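Local coordinates for putative 6-phosphogluconolactonase (Neisseria gonorrhoeae, PDB 3LHI), which probably hydrolyses 6-phosphogluconolactone to 6-phosphogluconate in the oxidative stage of the pentose phosphate pathway, at residues G134-D138 / E197-F202; V189-G195 / C226-E232. All coordinates share one frame; numbering follows the deposited sequence.

Contact 1. Residues G134-D138 / E197-F202; sequences GMGND and EKKAVF
K198 reaches from helix 196-206 to the loop after strand 130-133 and donates a hydrogen bond from NZ to M135 O (2.7 Å). NZ lies nearly on the line of the carbonyl bond, with a C=O...N angle of 162°. A water beside this bond accepts from M135 N at 3.0 Å and, weakly, from K198 NZ. The lysine chain is extended beyond CG, and its methylenes pass close to the loop on the way. K198 CG lies 3.5 Å from N137 OD1.

The tight part is the packing of M135, a selenomethionine. Its side chain runs past K198 in the opposite direction. The bend at its last torsion (chi3 73°) sets M135 CE against the helix, 3.3 Å from K198 O. M135 CE also sits 3.8 Å from V201 CG1. M135 SE rests against F202 CB at 4.3 Å. I193 and I215 also touch M135. M135 and F202 are buried here.

The other side faces solvent. N137 and E197 are exposed, and their flat ends lie one over the other, with the amide and carboxylate planes 9° apart. N137 CG is 3.4 Å from E197 OE2. Another water donates to both N137 O and E197 OE2, tying loop to helix at this edge.

The arrangement is that of a Rossmann-like alpha/beta fold: a glycine-containing loop leaves one parallel strand and packs on the helix that follows the neighbouring strand.

Contact 2. Residues V189-G195 / C226-E232; sequences VFLAIQG and CHVFYAE
On the same face of the sheet, F190 and F229 both hold CG anti to the carbonyl carbon (chi1 -66° and -75°), and their side chains run alongside each other. F229 CE1 meets the edge of the F190 ring, 3.8 Å from F190 CD2. H227 comes over a face of the same F190 ring with CD2. The F190 and H227 rings are oblique, with centroids 5.2 Å apart. H227 CB also touches F190 CD2 at 3.6 Å.

L191, V228, I193 and Y230 occupy the other face of the sheet. I193 CG1 takes the crowded position between backbone N and carbonyl carbon. It carries I193 CD1 to within 4.0 Å of Y230 CD1. G195 O lies at the edge of the Y230 ring, 3.3 Å from Y230 CE1.

The backbones form a regular parallel ladder of six hydrogen bonds, from H227 N to V189 O at one end to G195 N to A231 O at the other. The shortest is F229 N to L191 O, 2.7 Å. The axes of strands 189-194 and 226-231 run 22° from parallel.

G195 follows strand 188-194 and is the N-cap residue of helix 196-206. Helix 11-33 covers the F190 and F229 face through L18, and F202 of helix 196-206 covers the L191 and V228 face. Strand 130-133 pairs with the outer edge of 188-194, and strand 3-8 with that of 226-231.

Overall arrangement
Contacts 1 and 2 have centres about 10 Å apart and touch directly. Strand 188-194 runs through G195 into helix 196-206, so one strand-helix unit serves both. Contact 2 joins that strand to 226-231, while contact 1 joins the helix to the loop after strand 130-133. M135 CB packs on I193 CG2 (3.7 Å), and F202 CE1 on L191 CD2 (3.8 Å). K199 CB meets Y230 CE1 at 3.8 Å. Contact 1 lies beyond the C-terminal end of strand 130-133, its centre about 15 Å from the centre of the chain, against about 12 Å for contact 2. Loop 134-138 leaves that end, the side where Rossmann-like folds commonly carry the active site; this may hold here too.

Contact 1. Residues G134-D138 / E197-F202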
ATOM      1  N   GLY A 134      -0.077  -5.076   1.768  1.00 11.39           N
ATOM      2  CA  GLY A 134       0.536  -6.308   2.142  1.00 12.82           C
ATOM      3  C   GLY A 134       0.384  -6.499   3.643  1.00 13.77           C
ATOM      4  O   GLY A 134      -0.274  -5.710   4.316  1.00 13.54           O
HETATM    5  N   MSE A 135       0.942  -7.571   4.175  1.00 12.86           N
HETATM    6  CA  MSE A 135       0.885  -7.848   5.605  1.00 13.49           C
HETATM    7  C   MSE A 135       2.180  -8.485   6.053  1.00 13.48           C
HETATM    8  O   MSE A 135       2.644  -9.443   5.405  1.00 15.85           O
HETATM    9  CB  MSE A 135      -0.294  -8.745   5.905  1.00 14.60           C
HETATM   10  CG  MSE A 135      -0.525  -9.008   7.414  1.00 14.78           C
HETATM   11 SE   MSE A 135      -1.679 -10.528   7.696  0.75 15.40          SE
HETATM   12  CE  MSE A 135      -0.352 -11.836   7.206  1.00 17.74           C
ATOM     13  N   GLY A 136       2.750  -8.017   7.151  1.00 14.54           N
ATOM     14  CA  GLY A 136       3.920  -8.665   7.723  1.00 14.42           C
ATOM     15  C   GLY A 136       3.552  -9.880   8.567  1.00 14.62           C
ATOM     16  O   GLY A 136       2.386 -10.148   8.876  1.00 15.21           O
ATOM     17  N   ASN A 137       4.610 -10.598   8.974  1.00 16.86           N
ATOM     18  CA  ASN A 137       4.447 -11.729   9.863  1.00 16.65           C
ATOM     19  C   ASN A 137       3.960 -11.324  11.252  1.00 17.26           C
ATOM     20  O   ASN A 137       3.426 -12.153  11.957  1.00 19.93           O
ATOM     21  CB  ASN A 137       5.784 -12.462   9.983  1.00 18.99           C
ATOM     22  CG  ASN A 137       6.172 -13.222   8.712  1.00 22.86           C
ATOM     23  OD1 ASN A 137       5.324 -13.662   7.911  1.00 24.98           O
ATOM     24  ND2 ASN A 137       7.476 -13.458   8.574  1.00 29.79           N
ATOM     25  N   ASP A 138       4.082 -10.037  11.587  1.00 15.04           N
ATOM     26  CA  ASP A 138       3.536  -9.425  12.793  1.00 14.88           C
ATOM     27  C   ASP A 138       2.095  -8.960  12.635  1.00 14.99           C
ATOM     28  O   ASP A 138       1.538  -8.352  13.544  1.00 15.52           O
ATOM     29  CB  ASP A 138       4.433  -8.258  13.245  1.00 16.59           C
ATOM     30  CG  ASP A 138       4.482  -7.124  12.250  1.00 16.34           C
ATOM     31  OD1 ASP A 138       3.998  -7.311  11.112  1.00 14.98           O
ATOM     32  OD2 ASP A 138       4.970  -6.059  12.641  1.00 17.68           O
ATOM     33  N   GLU A 197       2.550 -19.212   6.738  1.00 25.58           N
ATOM     34  CA  GLU A 197       2.822 -18.401   7.960  1.00 26.40           C
ATOM     35  C   GLU A 197       1.941 -17.170   7.925  1.00 25.78           C
ATOM     36  O   GLU A 197       1.188 -16.903   8.870  1.00 26.97           O
ATOM     37  CB  GLU A 197       4.292 -17.966   8.094  1.00 26.27           C
ATOM     38  CG  GLU A 197       4.496 -17.032   9.347  1.00 30.47           C
ATOM     39  CD  GLU A 197       5.950 -16.691   9.680  1.00 31.95           C
ATOM     40  OE1 GLU A 197       6.864 -17.155   8.957  1.00 38.92           O
ATOM     41  OE2 GLU A 197       6.170 -15.940  10.692  1.00 34.86           O
ATOM     42  N   LYS A 198       1.943 -16.518   6.775  1.00 24.35           N
ATOM     43  CA  LYS A 198       1.015 -15.373   6.582  1.00 22.59           C
ATOM     44  C   LYS A 198      -0.440 -15.782   6.560  1.00 22.01           C
ATOM     45  O   LYS A 198      -1.281 -15.044   7.058  1.00 22.42           O
ATOM     46  CB  LYS A 198       1.392 -14.517   5.398  1.00 21.37           C
ATOM     47  CG  LYS A 198       2.636 -13.704   5.746  1.00 23.41           C
ATOM     48  CD  LYS A 198       2.993 -12.789   4.670  1.00 21.42           C
ATOM     49  CE  LYS A 198       4.262 -11.988   4.950  1.00 21.97           C
ATOM     50  NZ  LYS A 198       4.310 -10.970   3.869  1.00 26.85           N
ATOM     51  N   LYS A 199      -0.793 -16.957   6.006  0.50 21.26           N
ATOM     52  CA  LYS A 199      -2.208 -17.374   6.105  0.50 22.16           C
ATOM     53  C   LYS A 199      -2.598 -17.546   7.573  0.50 22.90           C
ATOM     54  O   LYS A 199      -3.688 -17.142   7.958  0.50 24.09           O
ATOM     55  CB  LYS A 199      -2.597 -18.620   5.280  0.50 21.73           C
ATOM     56  CG  LYS A 199      -4.141 -18.898   5.325  0.50 22.53           C
ATOM     57  CD  LYS A 199      -4.600 -20.049   4.433  0.50 26.68           C
ATOM     58  CE  LYS A 199      -6.098 -20.328   4.587  0.50 30.18           C
ATOM     59  NZ  LYS A 199      -6.486 -20.678   5.990  0.50 31.84           N
ATOM     60  N   ALA A 200      -1.695 -18.075   8.396  1.00 25.99           N
ATOM     61  CA  ALA A 200      -2.020 -18.269   9.839  1.00 26.79           C
ATOM     62  C   ALA A 200      -2.240 -16.950  10.604  1.00 24.68           C
ATOM     63  O   ALA A 200      -3.261 -16.753  11.286  1.00 25.65           O
ATOM     64  CB  ALA A 200      -0.962 -19.167  10.541  1.00 29.17           C
ATOM     65  N   VAL A 201      -1.376 -15.989  10.325  1.00 25.68           N
ATOM     66  CA  VAL A 201      -1.509 -14.654  10.903  1.00 24.48           C
ATOM     67  C   VAL A 201      -2.762 -13.944  10.387  1.00 22.54           C
ATOM     68  O   VAL A 201      -3.514 -13.338  11.162  1.00 23.75           O
ATOM     69  CB  VAL A 201      -0.268 -13.854  10.565  1.00 25.10           C
ATOM     70  CG1 VAL A 201      -0.441 -12.381  11.008  1.00 24.83           C
ATOM     71  CG2 VAL A 201       0.967 -14.485  11.212  1.00 27.29           C
ATOM     72  N   PHE A 202      -2.995 -14.017   9.069  1.00 21.43           N
ATOM     73  CA  PHE A 202      -4.248 -13.539   8.518  1.00 20.80           C
ATOM     74  C   PHE A 202      -5.480 -14.136   9.248  1.00 22.06           C
ATOM     75  O   PHE A 202      -6.434 -13.404   9.591  1.00 21.20           O
ATOM     76  CB  PHE A 202      -4.340 -13.808   7.015  1.00 20.36           C
ATOM     77  CG  PHE A 202      -5.611 -13.353   6.428  1.00 20.38           C
ATOM     78  CD1 PHE A 202      -5.754 -12.056   5.947  1.00 20.07           C
ATOM     79  CD2 PHE A 202      -6.710 -14.192   6.385  1.00 22.22           C
ATOM     80  CE1 PHE A 202      -6.942 -11.631   5.459  1.00 20.79           C
ATOM     81  CE2 PHE A 202      -7.924 -13.748   5.883  1.00 22.88           C
ATOM     82  CZ  PHE A 202      -8.021 -12.445   5.403  1.00 21.09           C
TER
HETATM   83  O   HOH W   1       2.080  -9.294   2.019  1.00 16.94           O
HETATM   84  O   HOH W   2       4.243 -14.765  12.495  1.00 38.30           O

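Contact 2. Residues V189-G195 / C226-E232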
ATOM      1  N   VAL A 189      -9.961  -1.882  -1.970  1.00 13.82           N
ATOM      2  CA  VAL A 189      -8.818  -2.303  -1.199  1.00 13.94           C
ATOM      3  C   VAL A 189      -8.534  -3.765  -1.489  1.00 14.51           C
ATOM      4  O   VAL A 189      -9.402  -4.633  -1.343  1.00 16.46           O
ATOM      5  CB  VAL A 189      -9.047  -2.097   0.298  1.00 14.98           C
ATOM      6  CG1 VAL A 189      -7.822  -2.537   1.109  1.00 16.91           C
ATOM      7  CG2 VAL A 189      -9.360  -0.591   0.585  1.00 14.92           C
ATOM      8  N   PHE A 190      -7.303  -4.030  -1.857  1.00 13.04           N
ATOM      9  CA  PHE A 190      -6.795  -5.375  -2.101  1.00 13.21           C
ATOM     10  C   PHE A 190      -5.713  -5.694  -1.066  1.00 15.16           C
ATOM     11  O   PHE A 190      -4.998  -4.799  -0.634  1.00 15.82           O
ATOM     12  CB  PHE A 190      -6.189  -5.472  -3.477  1.00 13.45           C
ATOM     13  CG  PHE A 190      -7.153  -5.321  -4.596  1.00 13.98           C
ATOM     14  CD1 PHE A 190      -7.529  -4.054  -5.070  1.00 15.38           C
ATOM     15  CD2 PHE A 190      -7.701  -6.421  -5.181  1.00 15.40           C
ATOM     16  CE1 PHE A 190      -8.465  -3.943  -6.102  1.00 14.63           C
ATOM     17  CE2 PHE A 190      -8.577  -6.314  -6.200  1.00 15.30           C
ATOM     18  CZ  PHE A 190      -8.997  -5.085  -6.636  1.00 14.73           C
ATOM     19  N   LEU A 191      -5.577  -6.961  -0.688  1.00 14.93           N
ATOM     20  CA  LEU A 191      -4.494  -7.460   0.172  1.00 13.97           C
ATOM     21  C   LEU A 191      -3.857  -8.634  -0.575  1.00 16.54           C
ATOM     22  O   LEU A 191      -4.580  -9.590  -0.959  1.00 17.96           O
ATOM     23  CB  LEU A 191      -5.045  -7.932   1.525  1.00 15.04           C
ATOM     24  CG  LEU A 191      -4.005  -8.593   2.443  1.00 16.00           C
ATOM     25  CD1 LEU A 191      -2.903  -7.630   2.847  1.00 16.91           C
ATOM     26  CD2 LEU A 191      -4.695  -9.151   3.683  1.00 18.43           C
ATOM     27  N   ALA A 192      -2.550  -8.588  -0.742  1.00 15.04           N
ATOM     28  CA  ALA A 192      -1.803  -9.684  -1.318  1.00 16.53           C
ATOM     29  C   ALA A 192      -0.851 -10.257  -0.303  1.00 17.14           C
ATOM     30  O   ALA A 192      -0.070  -9.526   0.302  1.00 17.92           O
ATOM     31  CB  ALA A 192      -1.005  -9.178  -2.502  1.00 19.55           C
ATOM     32  N   ILE A 193      -0.978 -11.563  -0.062  1.00 17.18           N
ATOM     33  CA  ILE A 193      -0.160 -12.281   0.908  1.00 18.14           C
ATOM     34  C   ILE A 193       0.246 -13.625   0.315  1.00 21.29           C
ATOM     35  O   ILE A 193      -0.436 -14.149  -0.543  1.00 20.45           O
ATOM     36  CB  ILE A 193      -0.889 -12.435   2.257  1.00 17.19           C
ATOM     37  CG1 ILE A 193      -2.297 -12.990   2.103  1.00 20.11           C
ATOM     38  CG2 ILE A 193      -0.804 -11.142   3.119  1.00 19.27           C
ATOM     39  CD1 ILE A 193      -2.861 -13.637   3.377  1.00 23.11           C
ATOM     40  N   GLN A 194       1.358 -14.153   0.800  1.00 22.44           N
ATOM     41  CA  GLN A 194       1.875 -15.439   0.325  1.00 24.38           C
ATOM     42  C   GLN A 194       2.381 -16.314   1.488  1.00 24.10           C
ATOM     43  O   GLN A 194       3.053 -15.817   2.430  1.00 24.36           O
ATOM     44  CB  GLN A 194       2.968 -15.182  -0.716  1.00 28.33           C
ATOM     45  CG  GLN A 194       3.576 -16.425  -1.313  1.00 34.26           C
ATOM     46  CD  GLN A 194       4.624 -16.127  -2.384  1.00 40.70           C
ATOM     47  OE1 GLN A 194       4.709 -15.015  -2.931  1.00 45.57           O
ATOM     48  NE2 GLN A 194       5.407 -17.144  -2.710  1.00 47.19           N
ATOM     49  N   GLY A 195       2.007 -17.608   1.463  1.00 25.12           N
ATOM     50  CA  GLY A 195       2.638 -18.585   2.401  1.00 25.16           C
ATOM     51  C   GLY A 195       1.829 -18.910   3.639  1.00 27.61           C
ATOM     52  O   GLY A 195       1.043 -18.078   4.119  1.00 28.57           O
ATOM     53  N   CYS A 226     -12.217  -6.034   1.917  0.50 21.43           N
ATOM     54  CA  CYS A 226     -10.898  -6.317   1.335  0.50 20.12           C
ATOM     55  C   CYS A 226     -10.900  -7.516   0.395  0.50 19.17           C
ATOM     56  O   CYS A 226     -11.360  -8.615   0.772  0.50 20.50           O
ATOM     57  CB  CYS A 226      -9.845  -6.618   2.413  0.50 19.87           C
ATOM     58  SG  CYS A 226      -9.397  -5.285   3.444  0.50 25.13           S
ATOM     59  N   HIS A 227     -10.340  -7.324  -0.800  1.00 17.78           N
ATOM     60  CA  HIS A 227     -10.201  -8.429  -1.767  1.00 18.86           C
ATOM     61  C   HIS A 227      -8.811  -9.060  -1.517  1.00 17.88           C
ATOM     62  O   HIS A 227      -7.810  -8.413  -1.787  1.00 18.16           O
ATOM     63  CB  HIS A 227     -10.321  -7.845  -3.180  1.00 19.64           C
ATOM     64  CG  HIS A 227     -11.571  -7.049  -3.400  1.00 21.96           C
ATOM     65  ND1 HIS A 227     -12.745  -7.654  -3.801  1.00 25.79           N
ATOM     66  CD2 HIS A 227     -11.844  -5.720  -3.261  1.00 25.75           C
ATOM     67  CE1 HIS A 227     -13.694  -6.732  -3.910  1.00 32.59           C
ATOM     68  NE2 HIS A 227     -13.174  -5.549  -3.594  1.00 29.94           N
ATOM     69  N   VAL A 228      -8.766 -10.298  -0.992  1.00 17.53           N
ATOM     70  CA  VAL A 228      -7.546 -10.912  -0.523  1.00 17.53           C
ATOM     71  C   VAL A 228      -7.071 -11.951  -1.561  1.00 17.70           C
ATOM     72  O   VAL A 228      -7.861 -12.805  -1.992  1.00 19.77           O
ATOM     73  CB  VAL A 228      -7.693 -11.558   0.875  1.00 20.12           C
ATOM     74  CG1 VAL A 228      -6.319 -12.089   1.315  1.00 22.23           C
ATOM     75  CG2 VAL A 228      -8.329 -10.565   1.894  1.00 21.83           C
ATOM     76  N   PHE A 229      -5.834 -11.786  -2.017  1.00 16.41           N
ATOM     77  CA  PHE A 229      -5.209 -12.666  -2.996  1.00 16.19           C
ATOM     78  C   PHE A 229      -4.069 -13.377  -2.330  1.00 17.61           C
ATOM     79  O   PHE A 229      -3.078 -12.753  -1.956  1.00 18.01           O
ATOM     80  CB  PHE A 229      -4.712 -11.888  -4.225  1.00 16.01           C
ATOM     81  CG  PHE A 229      -5.807 -11.462  -5.159  1.00 15.13           C
ATOM     82  CD1 PHE A 229      -6.751 -10.495  -4.799  1.00 16.97           C
ATOM     83  CD2 PHE A 229      -5.938 -12.059  -6.383  1.00 16.37           C
ATOM     84  CE1 PHE A 229      -7.778 -10.177  -5.640  1.00 16.77           C
ATOM     85  CE2 PHE A 229      -6.974 -11.699  -7.258  1.00 19.46           C
ATOM     86  CZ  PHE A 229      -7.907 -10.767  -6.866  1.00 17.53           C
ATOM     87  N   TYR A 230      -4.173 -14.700  -2.237  1.00 19.96           N
ATOM     88  CA  TYR A 230      -3.213 -15.503  -1.485  1.00 20.22           C
ATOM     89  C   TYR A 230      -2.618 -16.555  -2.382  1.00 22.31           C
ATOM     90  O   TYR A 230      -3.343 -17.204  -3.124  1.00 22.45           O
ATOM     91  CB  TYR A 230      -3.932 -16.210  -0.337  1.00 22.04           C
ATOM     92  CG  TYR A 230      -3.103 -17.244   0.367  1.00 22.75           C
ATOM     93  CD1 TYR A 230      -2.070 -16.878   1.202  1.00 22.96           C
ATOM     94  CD2 TYR A 230      -3.314 -18.598   0.160  1.00 26.86           C
ATOM     95  CE1 TYR A 230      -1.308 -17.807   1.846  1.00 24.86           C
ATOM     96  CE2 TYR A 230      -2.512 -19.540   0.788  1.00 27.24           C
ATOM     97  CZ  TYR A 230      -1.503 -19.144   1.602  1.00 23.63           C
ATOM     98  OH  TYR A 230      -0.689 -20.049   2.264  1.00 30.13           O
ATOM     99  N   ALA A 231      -1.310 -16.731  -2.281  1.00 24.46           N
ATOM    100  CA  ALA A 231      -0.610 -17.797  -2.985  1.00 27.73           C
ATOM    101  C   ALA A 231       0.123 -18.612  -1.960  1.00 26.94           C
ATOM    102  O   ALA A 231       0.699 -18.079  -1.028  1.00 28.27           O
ATOM    103  CB  ALA A 231       0.396 -17.205  -3.987  1.00 29.16           C
ATOM    104  N   GLU A 232       0.145 -19.925  -2.148  1.00 31.66           N
ATOM    105  CA  GLU A 232       0.857 -20.722  -1.169  1.00 34.65           C
ATOM    106  C   GLU A 232       2.350 -20.462  -1.327  1.00 36.92           C
ATOM    107  O   GLU A 232       2.944 -19.971  -2.325  1.00 37.50           O
ATOM    108  CB  GLU A 232       0.529 -22.234  -1.203  1.00 37.65           C
ATOM    109  CG  GLU A 232      -0.112 -22.670  -2.441  1.00 43.98           C
ATOM    110  CD  GLU A 232      -0.276 -24.167  -2.515  1.00 48.48           C
ATOM    111  OE1 GLU A 232       0.750 -24.899  -2.402  1.00 55.67           O
ATOM    112  OE2 GLU A 232      -1.436 -24.591  -2.705  1.00 49.59           O
ATOM    113  OXT GLU A 232       3.006 -20.736  -0.338  1.00 40.60           O
TER
HETATM  114  O   HOH W   3       5.013 -19.377  -0.085  1.00 51.65           O